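Local coordinates for putative alpha-L-fucosidase (Bacteroides thetaiotaomicron, PDB 3EYP), which is a putative glycoside hydrolase of family 29, probably an alpha-L-fucosidase that hydrolyses terminal alpha-L-fucose linkages, at residues F370-E384 / P446-P458. Sequence-based numbering, arbitrary orientation.
Sequences FTLPKTIEFDCLMIE and PAIHTFGVYKQSP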
ATOM      1  N   PHE A 370      -2.908  17.428 -26.706  1.00 49.96           N
ATOM      2  CA  PHE A 370      -2.552  18.564 -25.904  1.00 50.33           C
ATOM      3  C   PHE A 370      -1.543  19.324 -26.703  1.00 51.72           C
ATOM      4  O   PHE A 370      -0.485  18.803 -27.029  1.00 52.47           O
ATOM      5  CB  PHE A 370      -1.952  18.131 -24.553  1.00 49.68           C
ATOM      6  CG  PHE A 370      -2.853  17.231 -23.745  1.00 48.01           C
ATOM      7  CD1 PHE A 370      -3.626  17.742 -22.746  1.00 47.05           C
ATOM      8  CD2 PHE A 370      -2.931  15.888 -24.020  1.00 48.68           C
ATOM      9  CE1 PHE A 370      -4.463  16.902 -21.995  1.00 47.79           C
ATOM     10  CE2 PHE A 370      -3.766  15.050 -23.296  1.00 46.39           C
ATOM     11  CZ  PHE A 370      -4.516  15.558 -22.295  1.00 47.41           C
ATOM     12  N   THR A 371      -1.915  20.551 -27.046  1.00 53.13           N
ATOM     13  CA  THR A 371      -1.020  21.457 -27.799  1.00 53.97           C
ATOM     14  C   THR A 371      -0.458  22.520 -26.869  1.00 54.73           C
ATOM     15  O   THR A 371      -1.164  23.337 -26.262  1.00 54.92           O
ATOM     16  CB  THR A 371      -1.730  22.084 -29.016  1.00 53.66           C
ATOM     17  OG1 THR A 371      -2.194  21.052 -29.899  1.00 54.91           O
ATOM     18  CG2 THR A 371      -0.769  22.977 -29.790  1.00 54.86           C
ATOM     19  N   LEU A 372       0.844  22.444 -26.713  1.00 56.85           N
ATOM     20  CA  LEU A 372       1.545  23.254 -25.745  1.00 58.42           C
ATOM     21  C   LEU A 372       2.058  24.535 -26.380  1.00 59.51           C
ATOM     22  O   LEU A 372       2.608  24.500 -27.458  1.00 59.73           O
ATOM     23  CB  LEU A 372       2.734  22.482 -25.166  1.00 59.08           C
ATOM     24  CG  LEU A 372       2.260  21.264 -24.367  1.00 60.45           C
ATOM     25  CD1 LEU A 372       3.203  20.084 -24.555  1.00 62.09           C
ATOM     26  CD2 LEU A 372       2.062  21.621 -22.907  1.00 62.62           C
ATOM     27  N   PRO A 373       1.898  25.660 -25.697  1.00 60.99           N
ATOM     28  CA  PRO A 373       2.334  26.939 -26.274  1.00 62.56           C
ATOM     29  C   PRO A 373       3.811  26.969 -26.576  1.00 63.53           C
ATOM     30  O   PRO A 373       4.245  27.552 -27.562  1.00 64.90           O
ATOM     31  CB  PRO A 373       2.018  27.947 -25.169  1.00 62.03           C
ATOM     32  CG  PRO A 373       1.853  27.132 -23.945  1.00 61.93           C
ATOM     33  CD  PRO A 373       1.279  25.844 -24.378  1.00 61.54           C
ATOM     34  N   LYS A 374       4.587  26.351 -25.707  1.00 64.05           N
ATOM     35  CA  LYS A 374       6.026  26.198 -25.952  1.00 64.01           C
ATOM     36  C   LYS A 374       6.432  24.741 -25.761  1.00 63.66           C
ATOM     37  O   LYS A 374       5.814  24.015 -24.977  1.00 64.02           O
ATOM     38  CB  LYS A 374       6.825  27.118 -25.005  1.00 64.63           C
ATOM     39  N   THR A 375       7.475  24.322 -26.449  1.00 62.55           N
ATOM     40  CA  THR A 375       7.925  22.945 -26.295  1.00 62.25           C
ATOM     41  C   THR A 375       8.492  22.654 -24.896  1.00 60.48           C
ATOM     42  O   THR A 375       9.250  23.408 -24.290  1.00 60.34           O
ATOM     43  CB  THR A 375       8.911  22.464 -27.367  1.00 62.66           C
ATOM     44  OG1 THR A 375      10.250  22.571 -26.886  1.00 65.16           O
ATOM     45  CG2 THR A 375       8.736  23.193 -28.666  1.00 63.51           C
ATOM     46  N   ILE A 376       8.073  21.506 -24.410  1.00 58.18           N
ATOM     47  CA  ILE A 376       8.428  21.017 -23.073  1.00 56.22           C
ATOM     48  C   ILE A 376       9.363  19.822 -23.136  1.00 54.29           C
ATOM     49  O   ILE A 376       9.429  19.100 -24.127  1.00 53.47           O
ATOM     50  CB  ILE A 376       7.149  20.600 -22.288  1.00 56.12           C
ATOM     51  CG1 ILE A 376       6.426  19.446 -23.008  1.00 54.89           C
ATOM     52  CG2 ILE A 376       6.246  21.792 -22.110  1.00 55.18           C
ATOM     53  CD1 ILE A 376       5.210  18.848 -22.262  1.00 54.58           C
ATOM     54  N   GLU A 377      10.085  19.620 -22.038  1.00 53.31           N
ATOM     55  CA  GLU A 377      10.895  18.408 -21.844  1.00 51.81           C
ATOM     56  C   GLU A 377      10.355  17.591 -20.650  1.00 50.37           C
ATOM     57  O   GLU A 377      10.198  18.093 -19.525  1.00 48.73           O
ATOM     58  CB  GLU A 377      12.360  18.737 -21.618  1.00 52.09           C
ATOM     59  CG  GLU A 377      13.252  17.543 -21.760  1.00 56.27           C
ATOM     60  CD  GLU A 377      14.685  17.775 -21.252  1.00 61.95           C
ATOM     61  OE1 GLU A 377      14.930  18.754 -20.502  1.00 65.82           O
ATOM     62  OE2 GLU A 377      15.556  16.947 -21.608  1.00 64.51           O
ATOM     63  N   PHE A 378      10.046  16.331 -20.920  1.00 49.07           N
ATOM     64  CA  PHE A 378       9.557  15.427 -19.840  1.00 47.98           C
ATOM     65  C   PHE A 378      10.111  14.015 -19.927  1.00 47.08           C
ATOM     66  O   PHE A 378      10.490  13.531 -20.984  1.00 46.41           O
ATOM     67  CB  PHE A 378       8.022  15.431 -19.751  1.00 47.92           C
ATOM     68  CG  PHE A 378       7.330  14.807 -20.950  1.00 49.79           C
ATOM     69  CD1 PHE A 378       6.917  13.490 -20.920  1.00 48.70           C
ATOM     70  CD2 PHE A 378       7.088  15.560 -22.094  1.00 49.06           C
ATOM     71  CE1 PHE A 378       6.284  12.909 -22.026  1.00 49.73           C
ATOM     72  CE2 PHE A 378       6.467  15.000 -23.203  1.00 51.47           C
ATOM     73  CZ  PHE A 378       6.063  13.665 -23.174  1.00 52.15           C
ATOM     74  N   ASP A 379      10.087  13.352 -18.775  1.00 46.43           N
ATOM     75  CA  ASP A 379      10.615  12.003 -18.633  1.00 46.31           C
ATOM     76  C   ASP A 379       9.788  11.106 -17.670  1.00 46.73           C
ATOM     77  O   ASP A 379      10.263  10.120 -17.160  1.00 47.19           O
ATOM     78  CB  ASP A 379      12.083  12.063 -18.169  1.00 47.21           C
ATOM     79  CG  ASP A 379      12.271  12.726 -16.794  1.00 48.79           C
ATOM     80  OD1 ASP A 379      11.273  13.111 -16.130  1.00 51.32           O
ATOM     81  OD2 ASP A 379      13.458  12.890 -16.368  1.00 51.41           O
ATOM     82  N   CYS A 380       8.554  11.508 -17.449  1.00 46.97           N
ATOM     83  CA  CYS A 380       7.621  10.816 -16.541  1.00 47.19           C
ATOM     84  C   CYS A 380       6.211  11.267 -16.892  1.00 46.44           C
ATOM     85  O   CYS A 380       6.019  12.389 -17.299  1.00 46.93           O
ATOM     86  CB  CYS A 380       7.944  11.206 -15.070  1.00 46.14           C
ATOM     87  SG  CYS A 380       7.003  10.282 -13.852  1.00 54.22           S
ATOM     88  N   LEU A 381       5.254  10.364 -16.769  1.00 45.48           N
ATOM     89  CA  LEU A 381       3.846  10.682 -16.915  1.00 44.98           C
ATOM     90  C   LEU A 381       3.009   9.803 -15.989  1.00 45.87           C
ATOM     91  O   LEU A 381       3.465   8.753 -15.489  1.00 44.94           O
ATOM     92  CB  LEU A 381       3.327  10.563 -18.357  1.00 45.31           C
ATOM     93  CG  LEU A 381       3.471   9.211 -19.060  1.00 43.70           C
ATOM     94  CD1 LEU A 381       2.306   8.262 -18.680  1.00 38.97           C
ATOM     95  CD2 LEU A 381       3.632   9.363 -20.578  1.00 46.31           C
ATOM     96  N   MET A 382       1.805  10.306 -15.751  1.00 44.58           N
ATOM     97  CA  MET A 382       0.859   9.712 -14.786  1.00 44.41           C
ATOM     98  C   MET A 382      -0.579   9.904 -15.249  1.00 43.90           C
ATOM     99  O   MET A 382      -0.956  10.923 -15.850  1.00 45.43           O
ATOM    100  CB  MET A 382       1.018  10.395 -13.426  1.00 43.88           C
ATOM    101  CG  MET A 382       0.101   9.860 -12.271  1.00 43.32           C
ATOM    102  SD  MET A 382       0.722  10.458 -10.611  1.00 38.37           S
ATOM    103  CE  MET A 382       0.121  12.105 -10.643  1.00 43.90           C
ATOM    104  N   ILE A 383      -1.374   8.902 -14.948  1.00 43.06           N
ATOM    105  CA  ILE A 383      -2.758   8.868 -15.331  1.00 43.44           C
ATOM    106  C   ILE A 383      -3.553   8.197 -14.203  1.00 44.04           C
ATOM    107  O   ILE A 383      -3.084   7.234 -13.599  1.00 43.32           O
ATOM    108  CB  ILE A 383      -2.897   8.141 -16.721  1.00 44.06           C
ATOM    109  CG1 ILE A 383      -4.298   8.294 -17.309  1.00 44.54           C
ATOM    110  CG2 ILE A 383      -2.537   6.641 -16.673  1.00 43.92           C
ATOM    111  CD1 ILE A 383      -4.287   7.961 -18.782  1.00 42.51           C
ATOM    112  N   GLU A 384      -4.706   8.778 -13.905  1.00 44.56           N
ATOM    113  CA  GLU A 384      -5.604   8.359 -12.799  1.00 45.23           C
ATOM    114  C   GLU A 384      -7.044   8.223 -13.236  1.00 44.93           C
ATOM    115  O   GLU A 384      -7.646   9.135 -13.773  1.00 46.15           O
ATOM    116  CB  GLU A 384      -5.538   9.356 -11.630  1.00 45.67           C
ATOM    117  CG  GLU A 384      -4.141   9.537 -11.074  1.00 46.23           C
ATOM    118  CD  GLU A 384      -4.031  10.675 -10.063  1.00 51.99           C
ATOM    119  OE1 GLU A 384      -4.978  11.468  -9.891  1.00 50.69           O
ATOM    120  OE2 GLU A 384      -2.978  10.782  -9.419  1.00 56.12           O
ATOM    121  N   PRO A 446     -14.347   5.937 -21.221  1.00 41.56           N
ATOM    122  CA  PRO A 446     -13.335   6.402 -20.239  1.00 41.96           C
ATOM    123  C   PRO A 446     -13.856   7.369 -19.201  1.00 42.10           C
ATOM    124  O   PRO A 446     -14.766   8.158 -19.443  1.00 43.31           O
ATOM    125  CB  PRO A 446     -12.300   7.113 -21.095  1.00 42.75           C
ATOM    126  CG  PRO A 446     -12.915   7.306 -22.435  1.00 41.19           C
ATOM    127  CD  PRO A 446     -14.027   6.337 -22.597  1.00 41.29           C
ATOM    128  N   ALA A 447     -13.242   7.284 -18.037  1.00 41.49           N
ATOM    129  CA  ALA A 447     -13.480   8.217 -16.924  1.00 41.77           C
ATOM    130  C   ALA A 447     -12.165   8.462 -16.210  1.00 42.68           C
ATOM    131  O   ALA A 447     -11.707   7.592 -15.464  1.00 41.37           O
ATOM    132  CB  ALA A 447     -14.500   7.632 -15.963  1.00 40.67           C
ATOM    133  N   ILE A 448     -11.528   9.587 -16.544  1.00 43.65           N
ATOM    134  CA  ILE A 448     -10.148   9.882 -16.133  1.00 44.41           C
ATOM    135  C   ILE A 448     -10.012  11.205 -15.359  1.00 44.94           C
ATOM    136  O   ILE A 448     -10.338  12.318 -15.857  1.00 43.93           O
ATOM    137  CB  ILE A 448      -9.213   9.864 -17.361  1.00 45.84           C
ATOM    138  CG1 ILE A 448      -9.275   8.463 -18.018  1.00 48.75           C
ATOM    139  CG2 ILE A 448      -7.742  10.244 -16.953  1.00 45.20           C
ATOM    140  CD1 ILE A 448      -8.956   8.427 -19.497  1.00 50.18           C
ATOM    141  N   HIS A 449      -9.479  11.072 -14.155  1.00 44.76           N
ATOM    142  CA  HIS A 449      -9.366  12.195 -13.232  1.00 45.82           C
ATOM    143  C   HIS A 449      -8.225  13.100 -13.647  1.00 46.18           C
ATOM    144  O   HIS A 449      -8.334  14.318 -13.652  1.00 48.35           O
ATOM    145  CB  HIS A 449      -9.086  11.732 -11.776  1.00 45.58           C
ATOM    146  CG  HIS A 449     -10.308  11.489 -10.963  1.00 46.16           C
ATOM    147  ND1 HIS A 449     -11.246  12.478 -10.725  1.00 49.72           N
ATOM    148  CD2 HIS A 449     -10.707  10.409 -10.244  1.00 49.39           C
ATOM    149  CE1 HIS A 449     -12.211  11.988  -9.961  1.00 50.89           C
ATOM    150  NE2 HIS A 449     -11.897  10.745  -9.636  1.00 51.63           N
ATOM    151  N   THR A 450      -7.141  12.456 -14.005  1.00 45.58           N
ATOM    152  CA  THR A 450      -5.866  13.120 -14.138  1.00 46.14           C
ATOM    153  C   THR A 450      -5.051  12.578 -15.252  1.00 45.32           C
ATOM    154  O   THR A 450      -4.964  11.372 -15.455  1.00 46.10           O
ATOM    155  CB  THR A 450      -5.023  12.985 -12.792  1.00 45.27           C
ATOM    156  OG1 THR A 450      -5.829  13.426 -11.679  1.00 48.23           O
ATOM    157  CG2 THR A 450      -3.728  13.774 -12.872  1.00 47.17           C
ATOM    158  N   PHE A 451      -4.420  13.496 -15.970  1.00 45.63           N
ATOM    159  CA  PHE A 451      -3.358  13.138 -16.918  1.00 44.85           C
ATOM    160  C   PHE A 451      -2.286  14.214 -16.905  1.00 44.83           C
ATOM    161  O   PHE A 451      -2.596  15.385 -16.919  1.00 46.32           O
ATOM    162  CB  PHE A 451      -3.874  12.904 -18.342  1.00 45.25           C
ATOM    163  CG  PHE A 451      -2.785  12.488 -19.319  1.00 45.52           C
ATOM    164  CD1 PHE A 451      -2.152  11.261 -19.196  1.00 44.81           C
ATOM    165  CD2 PHE A 451      -2.413  13.325 -20.378  1.00 47.81           C
ATOM    166  CE1 PHE A 451      -1.187  10.905 -20.081  1.00 46.34           C
ATOM    167  CE2 PHE A 451      -1.440  12.972 -21.264  1.00 46.67           C
ATOM    168  CZ  PHE A 451      -0.817  11.781 -21.141  1.00 45.93           C
ATOM    169  N   GLY A 452      -1.037  13.802 -16.793  1.00 43.65           N
ATOM    170  CA  GLY A 452       0.071  14.720 -16.737  1.00 44.08           C
ATOM    171  C   GLY A 452       1.385  14.151 -17.221  1.00 44.21           C
ATOM    172  O   GLY A 452       1.573  12.952 -17.359  1.00 42.91           O
ATOM    173  N   VAL A 453       2.263  15.062 -17.583  1.00 45.74           N
ATOM    174  CA  VAL A 453       3.646  14.703 -17.831  1.00 45.18           C
ATOM    175  C   VAL A 453       4.499  15.606 -16.961  1.00 46.13           C
ATOM    176  O   VAL A 453       4.120  16.735 -16.557  1.00 47.13           O
ATOM    177  CB  VAL A 453       4.006  14.809 -19.280  1.00 45.91           C
ATOM    178  CG1 VAL A 453       3.003  14.003 -20.147  1.00 45.47           C
ATOM    179  CG2 VAL A 453       4.085  16.331 -19.702  1.00 44.82           C
ATOM    180  N   TYR A 454       5.661  15.094 -16.667  1.00 46.27           N
ATOM    181  CA  TYR A 454       6.465  15.685 -15.611  1.00 46.33           C
ATOM    182  C   TYR A 454       7.951  15.484 -15.848  1.00 47.05           C
ATOM    183  O   TYR A 454       8.410  14.672 -16.672  1.00 45.72           O
ATOM    184  CB  TYR A 454       6.071  15.076 -14.251  1.00 46.91           C
ATOM    185  CG  TYR A 454       4.560  14.951 -14.007  1.00 46.60           C
ATOM    186  CD1 TYR A 454       3.872  15.953 -13.340  1.00 47.51           C
ATOM    187  CD2 TYR A 454       3.843  13.835 -14.432  1.00 45.66           C
ATOM    188  CE1 TYR A 454       2.490  15.894 -13.119  1.00 47.77           C
ATOM    189  CE2 TYR A 454       2.455  13.749 -14.239  1.00 45.62           C
ATOM    190  CZ  TYR A 454       1.779  14.784 -13.572  1.00 45.21           C
ATOM    191  OH  TYR A 454       0.428  14.728 -13.334  1.00 45.20           O
ATOM    192  N   LYS A 455       8.711  16.245 -15.083  1.00 47.03           N
ATOM    193  CA  LYS A 455      10.135  16.106 -15.121  1.00 48.49           C
ATOM    194  C   LYS A 455      10.584  15.601 -13.729  1.00 48.15           C
ATOM    195  O   LYS A 455      10.277  16.202 -12.687  1.00 48.02           O
ATOM    196  CB  LYS A 455      10.793  17.449 -15.505  1.00 48.67           C
ATOM    197  CG  LYS A 455      12.307  17.434 -15.498  1.00 51.84           C
ATOM    198  CD  LYS A 455      12.947  16.469 -16.423  1.00 56.76           C
ATOM    199  CE  LYS A 455      14.376  16.100 -15.921  1.00 60.48           C
ATOM    200  NZ  LYS A 455      14.416  14.930 -14.888  1.00 57.72           N
ATOM    201  N   GLN A 456      11.271  14.471 -13.746  1.00 47.72           N
ATOM    202  CA  GLN A 456      11.642  13.786 -12.495  1.00 46.98           C
ATOM    203  C   GLN A 456      12.622  14.651 -11.731  1.00 47.08           C
ATOM    204  O   GLN A 456      13.508  15.251 -12.320  1.00 45.41           O
ATOM    205  CB  GLN A 456      12.255  12.414 -12.747  1.00 46.72           C
ATOM    206  CG  GLN A 456      11.293  11.386 -13.210  1.00 47.89           C
ATOM    207  CD  GLN A 456      11.947  10.107 -13.548  1.00 48.52           C
ATOM    208  OE1 GLN A 456      12.582   9.480 -12.681  1.00 50.62           O
ATOM    209  NE2 GLN A 456      11.800   9.664 -14.812  1.00 46.10           N
ATOM    210  N   SER A 457      12.444  14.676 -10.420  1.00 47.15           N
ATOM    211  CA  SER A 457      13.263  15.490  -9.508  1.00 48.68           C
ATOM    212  C   SER A 457      14.723  15.138  -9.599  1.00 49.95           C
ATOM    213  O   SER A 457      15.096  13.983  -9.811  1.00 48.56           O
ATOM    214  CB  SER A 457      12.792  15.377  -8.030  1.00 49.21           C
ATOM    215  OG  SER A 457      13.761  15.889  -7.121  1.00 50.27           O
ATOM    216  N   PRO A 458      15.580  16.144  -9.419  1.00 50.62           N
ATOM    217  CA  PRO A 458      16.997  15.821  -9.360  1.00 51.53           C
ATOM    218  C   PRO A 458      17.342  14.925  -8.193  1.00 51.95           C
ATOM    219  O   PRO A 458      18.342  14.242  -8.187  1.00 51.87           O
ATOM    220  CB  PRO A 458      17.636  17.192  -9.174  1.00 52.08           C
ATOM    221  CG  PRO A 458      16.665  18.106  -9.780  1.00 51.77           C
ATOM    222  CD  PRO A 458      15.347  17.587  -9.443  1.00 51.41           C
TER
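Met382 and Gly452 bond to each other both ways (Gly452 N to Met382 O, 3.0 Å), pairing strands 380-384 and 450-454 antiparallel, with Glu384 N bonded to Thr450 O. A classic beta bulge lies at either end: Asp379 N donates to Tyr454 O beside Tyr454 N to Cys380 O, and Glu384 O takes His449 N and, weakly, Thr450 N. Polar groups of Asp379, Lys455 and Gln456 meet at the first bulge. The Asp379 carboxylate takes Gln456 N on the syn lone pair of OD1 (2.7 Å) and Lys455 NZ on OD2 in a salt bridge (2.7 Å), while Gln456 NE2 returns to Asp379 O from above the carbonyl plane (2.8 Å). Lys455 NZ also donates to Gln456 O, so two acceptors hold the end of the bent chain. At the far end, Thr450 OG1 donates to Glu384 OE1 from above the carboxylate plane (2.8 Å); OE2 forms a salt bridge with Lys422. Among apolar groups, Met382 CB packs against Tyr454 CE2 (3.7 Å), and on the other face Val453 CB sits over the Phe378 ring, 3.9 Å from its centroid. Phe451 meets Phe370 of strand 366-372 obliquely, planes at 35°, joining two sheets of a beta-sandwich, consistent with an F5/8 type C domain.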